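Local structure of GTPase-activating protein skywalker (Drosophila melanogaster, 6R82) at residues N66-G70 with L168-F174; Y110-G114 with S125-M129; D132-I136 with W147-N151; G139-A145 with T157-F163. The protein acts as a GTPase-activating protein for Rab35 that regulates synaptic vesicle protein recycling through endosomal trafficking, the present chain being its TLDc domain. All coordinates share one frame; numbering follows the deposited sequence.

Interaction 1 of 4, residues N66-G70 with L168-F174; sequences NEVFG and LCPSGDF
Phe69, near the start of strand 68-73, meets Leu168, Cys169 and Phe174 in a buried, largely apolar contact whose centre is a T-shaped aromatic pair in the TLDc domain. Leu168 to Pro170 of the loop, and Phe174 of strand 173-185, are thereby packed against Phe69 and Glu67 at the start of strand 68-73. The evidence for the edge-to-face geometry is direct: the Phe69 and Phe174 ring planes stand at 83°, with centroids 5.2 Å apart, and Phe69 supplies the edge. Its CZ lies over the centre of the Phe174 ring.

One face of Phe69 is covered by Leu168, whose CB sits 4.2 Å from the Phe69 ring centroid in a CH-pi contact displaced toward the rim. From the same leucine, the CD1 branch reaches CD2 of Phe69 at 3.8 Å. Cys169 approaches obliquely, its SG 5.4 Å from the Phe69 centroid, a sulfur-aromatic contact that is neither over the face nor at the edge. Phe69 holds CG between its backbone N and carbonyl carbon (chi1 55°), which sends the ring off the strand and into the loop. Ile61 and Thr63 of strand 57-63 and Ile146 of strand 146-149 also touch this ring.

Beside the aromatic pair lies Glu67, where a bend at chi2 (114°) lays the carboxylate along Cys169 and Pro170. Its OE1 is hydrogen-bonded to Thr63 OG1, and toward the loop the acid makes only packing contacts. That same OE1 rests 3.4 Å from Cys169 CB, and OE2 comes within 4.0 Å of Pro170 CD.

Interaction 2 of 4, residues Y110-G114 with S125-M129; sequences YPWVG and SELFM
The carbonyl oxygen of Ser125 receives the indole N-H of Trp112, with NE1 2.8 Å from Ser125 O. The bond is somewhat bent, with an angle of 143° at the hydrogen, and the donor is tilted from the carbonyl plane; seen from the indole, however, the acceptor lies almost in the ring plane. A side chain of one loop segment is thus tied to the backbone of the other.

The indole is also packed on both faces. Phe128 approaches one of them with its CE1-CZ edge, CE1 standing 3.6 Å from Trp112 CD1. Its ring and the five-membered ring of Trp112 form a T-shaped pair, with centroids 4.9 Å apart and planes at 80°. Over the opposite face lies the backbone N of Gly114, 3.3 Å above the Trp112 ring plane, where the chain folds back over its own tryptophan. Trp112 carries CG anti to its backbone N (chi1 175°), an extension that puts the pyrrole edge at Ser125 O and one face under Phe128.

Glu126 meets the benzene part obliquely. Its chain is extended beyond CG, and OE1 comes to 3.6 Å from Trp112 CZ2 with carboxylate and indole planes nearly parallel. Next to the tryptophan, Val113 CG2 packs on Ser125 CB at 4.0 Å.

Together the hydrogen bond and T-shaped stack anchor the two ends of the long connection between strands 108-110 and 129-131. Backbone bonds from Val113 to Thr162 and from Phe128 to Gly139 join these ends to the loops that follow strands 154-156 and 135-138.

Interaction 3 of 4, residues D132-I136 with W147-N151; sequences DSKMI and WMDEN
Ile136 and Met148 exchange two backbone hydrogen bonds, the evidence for an antiparallel hydrogen-bonded pair: Ile136 N to Met148 O is 3.1 Å, and Met148 N to Ile136 O is 3.0 Å. Toward the strand ends, a water donates to Lys134 O and accepts from Glu150 N, bridging two backbone groups whose own angle is poor. It also donates to Glu150 OE2. Within segment 132-136, Asp132 OD1 grips two backbone amides, those of Lys134 and Met135, in an Asx turn and Asx motif that shape the approach to strand 135-138.

Among charged groups, Lys134 and Glu150 run side by side and form a salt bridge between NZ and OE2; the modelled separation is very short, so its exact length is doubtful.

Apolar contacts occupy both faces of the hairpin. On one, Ile136 CG2 packs on Met148 CE at 3.6 Å, beside Phe47 and Tyr48 of helix 44-51. On the other, Met135 crosses the Trp147 side chain at about a right angle. Its CB is 3.5 Å from Trp147 NE1, and SD lies 4.8 Å from the centroid of the Trp147 five-membered ring, an oblique Met-aromatic contact. Trp147 holds CG opposite the backbone N, in the anti position (chi1 -176°), which carries the indole across to Met135; Lys156 adds a cation-pi contact. Replacing Trp147 with a serine would probably leave Met135 without its aromatic partner and Lys156 without the ring it meets.

Strands 135-138 and 146-149, adjacent in sequence, antiparallel and joined by the loop 139-145, make this a beta hairpin within the TLDc domain's antiparallel sheet.

Interaction 4 of 4, residues G139-A145 with T157-F163; sequences GGGEGQA and TDSCKTF
Thr157 meets Ala145 through both CB and its hydroxyl: CB lies 3.2 Å from Ala145 O, and OG1 donates to that oxygen at 2.8 Å. With OG1 anti to the backbone N (chi1 169°), the hydroxyl lies in the Ala145 carbonyl plane, while the CG2 branch turns toward Cys169. OG1 is also hydrogen-bonded to Leu168 N, so it joins two loops. A valine in place of Thr157 would probably leave Ala145 O without this donor and Leu168 N without its acceptor.

At the far end of the segments, Gly140 O is gripped twice by Thr162. The backbone N of Thr162 approaches to 3.3 Å, whereas OG1 donates at 3.0 Å from 39° above the Gly140 carbonyl plane. That hydroxyl in turn receives Leu127 N. A further backbone bond runs from Lys161 N to Gly141 O at 2.9 Å.

Between these polar ends, Cys160 SG packs 3.9 Å from Ala145 CB. Beyond Thr162, Gly139 CA sits at the edge of the Phe163 ring, 3.7 Å from CE2. Another glycine comes equally close to the facing chain: Gly143 CA makes a CA-H...O contact with Ser159 O at 3.4 Å. Lys161 runs obliquely past Glu142, but its NZ is hydrogen-bonded to Ser124.

The arrangement is a glycine-rich connection between hairpin strands 135-138 and 146-149, closed by a backbone hydrogen bond from Ala145 N to Gly139 O and laid against the loop after strand 154-156 of the TLDc domain.

From the N terminus, 66-70 opens the longest loop, which interaction 1 closes at 168-174 and which encloses the other three contacts. Interaction 2 closes first, between 110-114 and 125-129, before interactions 3 and 4 begin. Those two cross, because their segments alternate: 132-136, 139-145, 147-151, 157-163. Interaction 3 pairs the hairpin strands, while interaction 4 holds the turn joining them against a later loop. Interactions 2 and 4 lie closest, with centres about 9 Å apart. Thr157 is bonded to Leu168 and Gly172, tying the start of the connection between strands 154-156 and 173-185 to its end, and Phe174 packs on Met148, connecting the hairpin region to strands 68-73 and 173-185.

Interaction 1 of 4, residues N66-G70 with L168-F174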
loop_
_atom_site.group_PDB
_atom_site.type_symbol
_atom_site.label_atom_id
_atom_site.label_comp_id
_atom_site.label_asym_id
_atom_site.label_seq_id
_atom_site.Cartn_x
_atom_site.Cartn_y
_atom_site.Cartn_z
ATOM N N ASN A 66 -6.237 -12.464 10.839
ATOM C CA ASN A 66 -7.492 -12.087 10.173
ATOM C C ASN A 66 -7.743 -10.579 10.152
ATOM O O ASN A 66 -8.882 -10.149 9.958
ATOM C CB ASN A 66 -8.696 -12.807 10.793
ATOM C CG ASN A 66 -8.465 -14.292 10.947
ATOM O OD1 ASN A 66 -8.336 -15.019 9.960
ATOM N ND2 ASN A 66 -8.407 -14.755 12.191
ATOM N N GLU A 67 -6.711 -9.761 10.338
ATOM C CA GLU A 67 -6.814 -8.328 10.095
ATOM C C GLU A 67 -6.557 -8.036 8.617
ATOM O O GLU A 67 -5.779 -8.727 7.952
ATOM C CB GLU A 67 -5.825 -7.550 10.968
ATOM C CG GLU A 67 -6.045 -7.728 12.469
ATOM C CD GLU A 67 -4.898 -8.450 13.158
ATOM O OE1 GLU A 67 -3.837 -8.639 12.519
ATOM O OE2 GLU A 67 -5.063 -8.839 14.340
ATOM N N VAL A 68 -7.232 -7.010 8.104
ATOM C CA VAL A 68 -7.171 -6.642 6.692
ATOM C C VAL A 68 -6.956 -5.142 6.611
ATOM O O VAL A 68 -7.753 -4.369 7.152
ATOM C CB VAL A 68 -8.442 -7.048 5.930
ATOM C CG1 VAL A 68 -8.496 -6.352 4.574
ATOM C CG2 VAL A 68 -8.484 -8.550 5.750
ATOM N N PHE A 69 -5.877 -4.733 5.945
ATOM C CA PHE A 69 -5.532 -3.327 5.795
ATOM C C PHE A 69 -4.590 -3.195 4.598
ATOM O O PHE A 69 -4.222 -4.184 3.960
ATOM C CB PHE A 69 -4.919 -2.766 7.081
ATOM C CG PHE A 69 -3.720 -3.532 7.571
ATOM C CD1 PHE A 69 -3.872 -4.621 8.418
ATOM C CD2 PHE A 69 -2.440 -3.162 7.183
ATOM C CE1 PHE A 69 -2.772 -5.321 8.874
ATOM C CE2 PHE A 69 -1.336 -3.861 7.629
ATOM C CZ PHE A 69 -1.503 -4.943 8.477
ATOM N N GLY A 70 -4.220 -1.958 4.279
ATOM C CA GLY A 70 -3.395 -1.737 3.107
ATOM C C GLY A 70 -3.244 -0.263 2.801
ATOM O O GLY A 70 -3.381 0.587 3.684
ATOM N N LEU A 168 -2.537 -0.355 12.599
ATOM C CA LEU A 168 -3.668 -0.867 11.831
ATOM C C LEU A 168 -4.079 -2.276 12.242
ATOM O O LEU A 168 -5.071 -2.799 11.718
ATOM C CB LEU A 168 -3.350 -0.806 10.333
ATOM C CG LEU A 168 -2.658 0.491 9.895
ATOM C CD1 LEU A 168 -2.031 0.341 8.523
ATOM C CD2 LEU A 168 -3.637 1.648 9.904
ATOM N N CYS A 169 -3.345 -2.898 13.151
ATOM C CA CYS A 169 -3.823 -4.033 13.924
ATOM C C CYS A 169 -3.392 -3.806 15.369
ATOM O O CYS A 169 -2.433 -3.070 15.621
ATOM C CB CYS A 169 -3.293 -5.372 13.389
ATOM S SG CYS A 169 -1.514 -5.471 13.144
ATOM N N PRO A 170 -4.109 -4.400 16.338
ATOM C CA PRO A 170 -3.827 -4.067 17.754
ATOM C C PRO A 170 -2.388 -4.339 18.176
ATOM O O PRO A 170 -1.719 -3.436 18.700
ATOM C CB PRO A 170 -4.838 -4.942 18.510
ATOM C CG PRO A 170 -5.965 -5.145 17.518
ATOM C CD PRO A 170 -5.258 -5.314 16.207
ATOM N N SER A 171 -1.896 -5.562 17.972
ATOM C CA SER A 171 -0.470 -5.827 18.102
ATOM C C SER A 171 0.303 -5.031 17.054
ATOM O O SER A 171 -0.174 -4.802 15.940
ATOM C CB SER A 171 -0.194 -7.323 17.948
ATOM O OG SER A 171 1.064 -7.554 17.336
ATOM N N GLY A 172 1.511 -4.597 17.418
ATOM C CA GLY A 172 2.288 -3.794 16.481
ATOM C C GLY A 172 2.900 -4.550 15.316
ATOM O O GLY A 172 3.470 -3.916 14.423
ATOM N N ASP A 173 2.805 -5.880 15.311
ATOM C CA ASP A 173 3.413 -6.748 14.314
ATOM C C ASP A 173 2.343 -7.616 13.671
ATOM O O ASP A 173 1.200 -7.682 14.133
ATOM C CB ASP A 173 4.475 -7.665 14.935
ATOM C CG ASP A 173 5.363 -6.952 15.927
ATOM O OD1 ASP A 173 5.739 -5.786 15.668
ATOM O OD2 ASP A 173 5.682 -7.562 16.970
ATOM N N PHE A 174 2.738 -8.320 12.614
ATOM C CA PHE A 174 1.829 -9.240 11.952
ATOM C C PHE A 174 2.630 -10.178 11.069
ATOM O O PHE A 174 3.771 -9.894 10.696
ATOM C CB PHE A 174 0.761 -8.499 11.126
ATOM C CG PHE A 174 1.320 -7.534 10.104
ATOM C CD1 PHE A 174 1.589 -7.947 8.805
ATOM C CD2 PHE A 174 1.565 -6.209 10.443
ATOM C CE1 PHE A 174 2.102 -7.056 7.872
ATOM C CE2 PHE A 174 2.075 -5.322 9.520
ATOM C CZ PHE A 174 2.348 -5.743 8.233
#

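Interaction 2 of 4, residues Y110-G114 with S125-M129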
loop_
_atom_site.group_PDB
_atom_site.type_symbol
_atom_site.label_atom_id
_atom_site.label_comp_id
_atom_site.label_asym_id
_atom_site.label_seq_id
_atom_site.Cartn_x
_atom_site.Cartn_y
_atom_site.Cartn_z
ATOM N N TYR A 110 -7.229 6.710 6.377
ATOM C CA TYR A 110 -6.325 7.737 6.884
ATOM C C TYR A 110 -5.687 8.471 5.717
ATOM O O TYR A 110 -4.684 7.995 5.155
ATOM C CB TYR A 110 -5.257 7.127 7.794
ATOM C CG TYR A 110 -5.875 6.330 8.908
ATOM C CD1 TYR A 110 -6.322 6.956 10.067
ATOM C CD2 TYR A 110 -6.058 4.957 8.786
ATOM C CE1 TYR A 110 -6.908 6.236 11.078
ATOM C CE2 TYR A 110 -6.646 4.226 9.788
ATOM C CZ TYR A 110 -7.068 4.869 10.938
ATOM O OH TYR A 110 -7.656 4.141 11.946
ATOM N N PRO A 111 -6.226 9.621 5.313
ATOM C CA PRO A 111 -5.594 10.416 4.257
ATOM C C PRO A 111 -4.360 11.147 4.767
ATOM O O PRO A 111 -4.035 11.147 5.956
ATOM C CB PRO A 111 -6.694 11.404 3.855
ATOM C CG PRO A 111 -7.518 11.549 5.105
ATOM C CD PRO A 111 -7.508 10.197 5.755
ATOM N N TRP A 112 -3.654 11.764 3.824
ATOM C CA TRP A 112 -2.521 12.609 4.160
ATOM C C TRP A 112 -2.984 13.784 5.019
ATOM O O TRP A 112 -4.002 14.419 4.733
ATOM C CB TRP A 112 -1.867 13.116 2.874
ATOM C CG TRP A 112 -0.761 14.092 3.074
ATOM C CD1 TRP A 112 0.233 14.025 4.008
ATOM C CD2 TRP A 112 -0.511 15.281 2.302
ATOM N NE1 TRP A 112 1.084 15.099 3.868
ATOM C CE2 TRP A 112 0.648 15.886 2.832
ATOM C CE3 TRP A 112 -1.153 15.889 1.216
ATOM C CZ2 TRP A 112 1.180 17.070 2.315
ATOM C CZ3 TRP A 112 -0.627 17.069 0.701
ATOM C CH2 TRP A 112 0.528 17.646 1.253
ATOM N N VAL A 113 -2.223 14.083 6.077
ATOM C CA VAL A 113 -2.608 15.158 6.987
ATOM C C VAL A 113 -2.534 16.536 6.346
ATOM O O VAL A 113 -3.100 17.493 6.890
ATOM C CB VAL A 113 -1.744 15.115 8.265
ATOM C CG1 VAL A 113 -1.992 13.819 9.025
ATOM C CG2 VAL A 113 -0.268 15.268 7.925
ATOM N N GLY A 114 -1.866 16.670 5.203
ATOM C CA GLY A 114 -1.791 17.933 4.502
ATOM C C GLY A 114 -2.895 18.198 3.500
ATOM O O GLY A 114 -2.840 19.206 2.784
ATOM N N SER A 125 5.973 15.179 7.775
ATOM C CA SER A 125 4.585 14.785 7.584
ATOM C C SER A 125 4.255 14.534 6.112
ATOM O O SER A 125 3.073 14.460 5.755
ATOM C CB SER A 125 3.645 15.837 8.180
ATOM O OG SER A 125 3.848 17.108 7.583
ATOM N N GLU A 126 5.277 14.384 5.259
ATOM C CA GLU A 126 5.130 14.199 3.816
ATOM C C GLU A 126 5.927 12.996 3.325
ATOM O O GLU A 126 6.574 13.055 2.276
ATOM C CB GLU A 126 5.575 15.446 3.057
ATOM C CG GLU A 126 4.662 16.634 3.189
ATOM C CD GLU A 126 5.154 17.820 2.384
ATOM O OE1 GLU A 126 4.436 18.260 1.456
ATOM O OE2 GLU A 126 6.271 18.304 2.676
ATOM N N LEU A 127 5.881 11.887 4.061
ATOM C CA LEU A 127 6.709 10.709 3.801
ATOM C C LEU A 127 5.791 9.546 3.448
ATOM O O LEU A 127 5.219 8.911 4.336
ATOM C CB LEU A 127 7.573 10.368 5.016
ATOM C CG LEU A 127 8.506 11.440 5.583
ATOM C CD1 LEU A 127 9.292 10.892 6.786
ATOM C CD2 LEU A 127 9.459 11.944 4.504
ATOM N N PHE A 128 5.681 9.240 2.153
ATOM C CA PHE A 128 4.625 8.361 1.655
ATOM C C PHE A 128 5.094 6.926 1.430
ATOM O O PHE A 128 4.564 6.000 2.050
ATOM C CB PHE A 128 4.040 8.969 0.371
ATOM C CG PHE A 128 3.445 10.329 0.586
ATOM C CD1 PHE A 128 2.397 10.505 1.479
ATOM C CD2 PHE A 128 3.954 11.439 -0.067
ATOM C CE1 PHE A 128 1.863 11.774 1.711
ATOM C CE2 PHE A 128 3.417 12.704 0.155
ATOM C CZ PHE A 128 2.367 12.864 1.048
ATOM N N MET A 129 6.066 6.718 0.544
ATOM C CA MET A 129 6.501 5.388 0.135
ATOM C C MET A 129 8.023 5.317 0.179
ATOM O O MET A 129 8.700 6.294 -0.139
ATOM C CB MET A 129 6.032 5.042 -1.305
ATOM C CG MET A 129 4.517 5.216 -1.581
ATOM S SD MET A 129 4.123 5.282 -3.364
ATOM C CE MET A 129 4.545 3.612 -3.860
#

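Interaction 3 of 4, residues D132-I136 with W147-N151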
loop_
_atom_site.group_PDB
_atom_site.type_symbol
_atom_site.label_atom_id
_atom_site.label_comp_id
_atom_site.label_asym_id
_atom_site.label_seq_id
_atom_site.Cartn_x
_atom_site.Cartn_y
_atom_site.Cartn_z
ATOM N N ASP A 132 13.405 -0.842 -0.714
ATOM C CA ASP A 132 14.730 -1.262 -1.167
ATOM C C ASP A 132 14.762 -2.786 -1.186
ATOM O O ASP A 132 13.714 -3.436 -1.239
ATOM C CB ASP A 132 15.833 -0.626 -0.297
ATOM C CG ASP A 132 15.753 -1.026 1.181
ATOM O OD1 ASP A 132 15.141 -2.067 1.525
ATOM O OD2 ASP A 132 16.340 -0.287 2.007
ATOM N N SER A 133 15.964 -3.370 -1.125
ATOM C CA SER A 133 16.059 -4.824 -1.212
ATOM C C SER A 133 15.722 -5.517 0.101
ATOM O O SER A 133 15.525 -6.739 0.111
ATOM C CB SER A 133 17.459 -5.240 -1.666
ATOM O OG SER A 133 18.406 -5.046 -0.622
ATOM N N LYS A 134 15.657 -4.777 1.204
ATOM C CA LYS A 134 15.377 -5.368 2.506
ATOM C C LYS A 134 13.950 -5.137 2.983
ATOM O O LYS A 134 13.462 -5.913 3.815
ATOM C CB LYS A 134 16.338 -4.806 3.569
ATOM C CG LYS A 134 17.838 -5.028 3.280
ATOM C CD LYS A 134 18.150 -6.474 2.994
ATOM C CE LYS A 134 18.526 -7.213 4.277
ATOM N NZ LYS A 134 18.578 -8.693 4.053
ATOM N N MET A 135 13.281 -4.088 2.507
ATOM C CA MET A 135 11.976 -3.748 3.061
ATOM C C MET A 135 11.181 -2.883 2.094
ATOM O O MET A 135 11.727 -2.205 1.218
ATOM C CB MET A 135 12.107 -3.010 4.397
ATOM C CG MET A 135 12.831 -1.686 4.281
ATOM S SD MET A 135 11.767 -0.291 3.823
ATOM C CE MET A 135 12.886 0.702 2.820
ATOM N N ILE A 136 9.874 -2.886 2.316
ATOM C CA ILE A 136 8.945 -1.964 1.691
ATOM C C ILE A 136 8.146 -1.322 2.816
ATOM O O ILE A 136 7.737 -2.010 3.757
ATOM C CB ILE A 136 8.047 -2.697 0.672
ATOM C CG1 ILE A 136 7.405 -1.719 -0.293
ATOM C CG2 ILE A 136 6.995 -3.575 1.348
ATOM C CD1 ILE A 136 7.408 -2.236 -1.713
ATOM N N TRP A 147 5.194 -1.677 7.371
ATOM C CA TRP A 147 6.572 -2.088 7.130
ATOM C C TRP A 147 6.558 -3.586 6.905
ATOM O O TRP A 147 5.899 -4.310 7.649
ATOM C CB TRP A 147 7.483 -1.733 8.314
ATOM C CG TRP A 147 8.946 -2.056 8.080
ATOM C CD1 TRP A 147 9.919 -1.190 7.688
ATOM C CD2 TRP A 147 9.580 -3.338 8.216
ATOM N NE1 TRP A 147 11.127 -1.848 7.580
ATOM C CE2 TRP A 147 10.942 -3.167 7.893
ATOM C CE3 TRP A 147 9.127 -4.609 8.582
ATOM C CZ2 TRP A 147 11.854 -4.220 7.922
ATOM C CZ3 TRP A 147 10.031 -5.654 8.611
ATOM C CH2 TRP A 147 11.383 -5.455 8.282
ATOM N N MET A 148 7.256 -4.052 5.874
ATOM C CA MET A 148 7.272 -5.467 5.533
ATOM C C MET A 148 8.671 -5.871 5.092
ATOM O O MET A 148 9.402 -5.073 4.509
ATOM C CB MET A 148 6.257 -5.778 4.427
ATOM C CG MET A 148 4.801 -5.710 4.864
ATOM S SD MET A 148 3.660 -6.312 3.585
ATOM C CE MET A 148 3.785 -4.932 2.426
ATOM N N ASP A 149 9.035 -7.118 5.366
ATOM C CA ASP A 149 10.398 -7.570 5.127
ATOM C C ASP A 149 10.555 -8.142 3.716
ATOM O O ASP A 149 9.595 -8.269 2.949
ATOM C CB ASP A 149 10.838 -8.583 6.205
ATOM C CG ASP A 149 10.134 -9.953 6.110
ATOM O OD1 ASP A 149 9.638 -10.365 5.037
ATOM O OD2 ASP A 149 10.106 -10.651 7.154
ATOM N N GLU A 150 11.796 -8.499 3.384
ATOM C CA GLU A 150 12.158 -8.896 2.029
ATOM C C GLU A 150 11.537 -10.217 1.614
ATOM O O GLU A 150 11.560 -10.542 0.422
ATOM C CB GLU A 150 13.683 -8.990 1.890
ATOM C CG GLU A 150 14.293 -10.181 2.630
ATOM C CD GLU A 150 15.812 -10.089 2.757
ATOM O OE1 GLU A 150 16.510 -10.925 2.142
ATOM O OE2 GLU A 150 16.306 -9.185 3.470
ATOM N N ASN A 151 10.997 -10.987 2.558
ATOM C CA ASN A 151 10.348 -12.251 2.244
ATOM C C ASN A 151 8.834 -12.129 2.191
ATOM O O ASN A 151 8.162 -13.121 1.891
ATOM C CB ASN A 151 10.742 -13.324 3.266
ATOM C CG ASN A 151 12.238 -13.533 3.327
ATOM O OD1 ASN A 151 12.867 -13.304 4.363
ATOM N ND2 ASN A 151 12.820 -13.954 2.212
HETATM O O HOH W 1 14.353 -7.949 5.095
#

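Interaction 4 of 4, residues G139-A145 with T157-F163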
loop_
_atom_site.group_PDB
_atom_site.type_symbol
_atom_site.label_atom_id
_atom_site.label_comp_id
_atom_site.label_asym_id
_atom_site.label_seq_id
_atom_site.Cartn_x
_atom_site.Cartn_y
_atom_site.Cartn_z
ATOM N N GLY A 139 4.118 5.288 4.754
ATOM C CA GLY A 139 3.764 6.152 5.863
ATOM C C GLY A 139 4.872 6.287 6.889
ATOM O O GLY A 139 5.065 5.407 7.737
ATOM N N GLY A 140 5.617 7.389 6.820
ATOM C CA GLY A 140 6.772 7.588 7.662
ATOM C C GLY A 140 6.666 8.848 8.508
ATOM O O GLY A 140 5.681 9.588 8.453
ATOM N N GLY A 141 7.723 9.080 9.285
ATOM C CA GLY A 141 7.777 10.210 10.189
ATOM C C GLY A 141 7.487 9.788 11.616
ATOM O O GLY A 141 6.321 9.692 12.012
ATOM N N GLU A 142 8.545 9.514 12.387
ATOM C CA GLU A 142 8.437 9.111 13.792
ATOM C C GLU A 142 7.605 7.836 13.938
ATOM O O GLU A 142 6.695 7.746 14.769
ATOM C CB GLU A 142 7.879 10.255 14.654
ATOM C CG GLU A 142 8.709 11.544 14.565
ATOM C CD GLU A 142 8.385 12.572 15.656
ATOM O OE1 GLU A 142 7.195 12.898 15.866
ATOM O OE2 GLU A 142 9.334 13.066 16.304
ATOM N N GLY A 143 7.957 6.835 13.137
ATOM C CA GLY A 143 7.196 5.609 13.019
ATOM C C GLY A 143 6.911 5.278 11.570
ATOM O O GLY A 143 7.054 6.102 10.667
ATOM N N GLN A 144 6.502 4.035 11.357
ATOM C CA GLN A 144 6.214 3.517 10.028
ATOM C C GLN A 144 4.844 2.852 10.043
ATOM O O GLN A 144 4.633 1.869 10.763
ATOM C CB GLN A 144 7.307 2.544 9.577
ATOM C CG GLN A 144 8.660 3.245 9.463
ATOM C CD GLN A 144 9.773 2.333 8.999
ATOM O OE1 GLN A 144 9.937 1.214 9.498
ATOM N NE2 GLN A 144 10.550 2.808 8.029
ATOM N N ALA A 145 3.916 3.386 9.245
ATOM C CA ALA A 145 2.542 2.890 9.264
ATOM C C ALA A 145 2.462 1.438 8.811
ATOM O O ALA A 145 1.785 0.619 9.442
ATOM C CB ALA A 145 1.656 3.774 8.391
ATOM N N THR A 157 3.536 -2.468 12.153
ATOM C CA THR A 157 2.710 -1.296 11.920
ATOM C C THR A 157 2.743 -0.412 13.157
ATOM O O THR A 157 2.692 -0.903 14.286
ATOM C CB THR A 157 1.270 -1.680 11.576
ATOM O OG1 THR A 157 0.447 -0.509 11.620
ATOM C CG2 THR A 157 0.749 -2.706 12.563
ATOM N N ASP A 158 2.813 0.895 12.925
ATOM C CA ASP A 158 3.020 1.882 13.968
ATOM C C ASP A 158 2.263 3.136 13.559
ATOM O O ASP A 158 1.832 3.276 12.413
ATOM C CB ASP A 158 4.523 2.158 14.157
ATOM C CG ASP A 158 4.845 2.921 15.444
ATOM O OD1 ASP A 158 3.914 3.429 16.112
ATOM O OD2 ASP A 158 6.052 3.021 15.776
ATOM N N SER A 159 2.091 4.049 14.506
ATOM C CA SER A 159 1.622 5.375 14.142
ATOM C C SER A 159 2.720 6.125 13.404
ATOM O O SER A 159 3.907 5.983 13.704
ATOM C CB SER A 159 1.202 6.159 15.382
ATOM O OG SER A 159 0.243 5.430 16.121
ATOM N N CYS A 160 2.314 6.922 12.419
ATOM C CA CYS A 160 3.244 7.773 11.697
ATOM C C CYS A 160 2.638 9.163 11.564
ATOM O O CYS A 160 1.421 9.338 11.637
ATOM C CB CYS A 160 3.586 7.190 10.316
ATOM S SG CYS A 160 2.341 7.536 9.030
ATOM N N LYS A 161 3.506 10.156 11.369
ATOM C CA LYS A 161 3.051 11.541 11.294
ATOM C C LYS A 161 2.522 11.946 9.924
ATOM O O LYS A 161 1.825 12.964 9.820
ATOM C CB LYS A 161 4.179 12.494 11.676
ATOM C CG LYS A 161 4.242 12.761 13.160
ATOM C CD LYS A 161 5.393 13.668 13.534
ATOM C CE LYS A 161 5.274 15.048 12.905
ATOM N NZ LYS A 161 5.795 15.124 11.509
ATOM N N THR A 162 2.861 11.216 8.864
ATOM C CA THR A 162 2.302 11.566 7.565
ATOM C C THR A 162 0.798 11.295 7.523
ATOM O O THR A 162 0.046 12.071 6.927
ATOM C CB THR A 162 3.056 10.813 6.461
ATOM O OG1 THR A 162 4.402 11.311 6.389
ATOM C CG2 THR A 162 2.387 11.024 5.100
ATOM N N PHE A 163 0.333 10.249 8.209
ATOM C CA PHE A 163 -1.068 9.868 8.176
ATOM C C PHE A 163 -1.775 9.918 9.526
ATOM O O PHE A 163 -2.997 9.733 9.560
ATOM C CB PHE A 163 -1.204 8.458 7.586
ATOM C CG PHE A 163 -0.793 8.384 6.150
ATOM C CD1 PHE A 163 -1.483 9.111 5.185
ATOM C CD2 PHE A 163 0.307 7.629 5.763
ATOM C CE1 PHE A 163 -1.100 9.069 3.851
ATOM C CE2 PHE A 163 0.694 7.572 4.429
ATOM C CZ PHE A 163 -0.006 8.292 3.470
#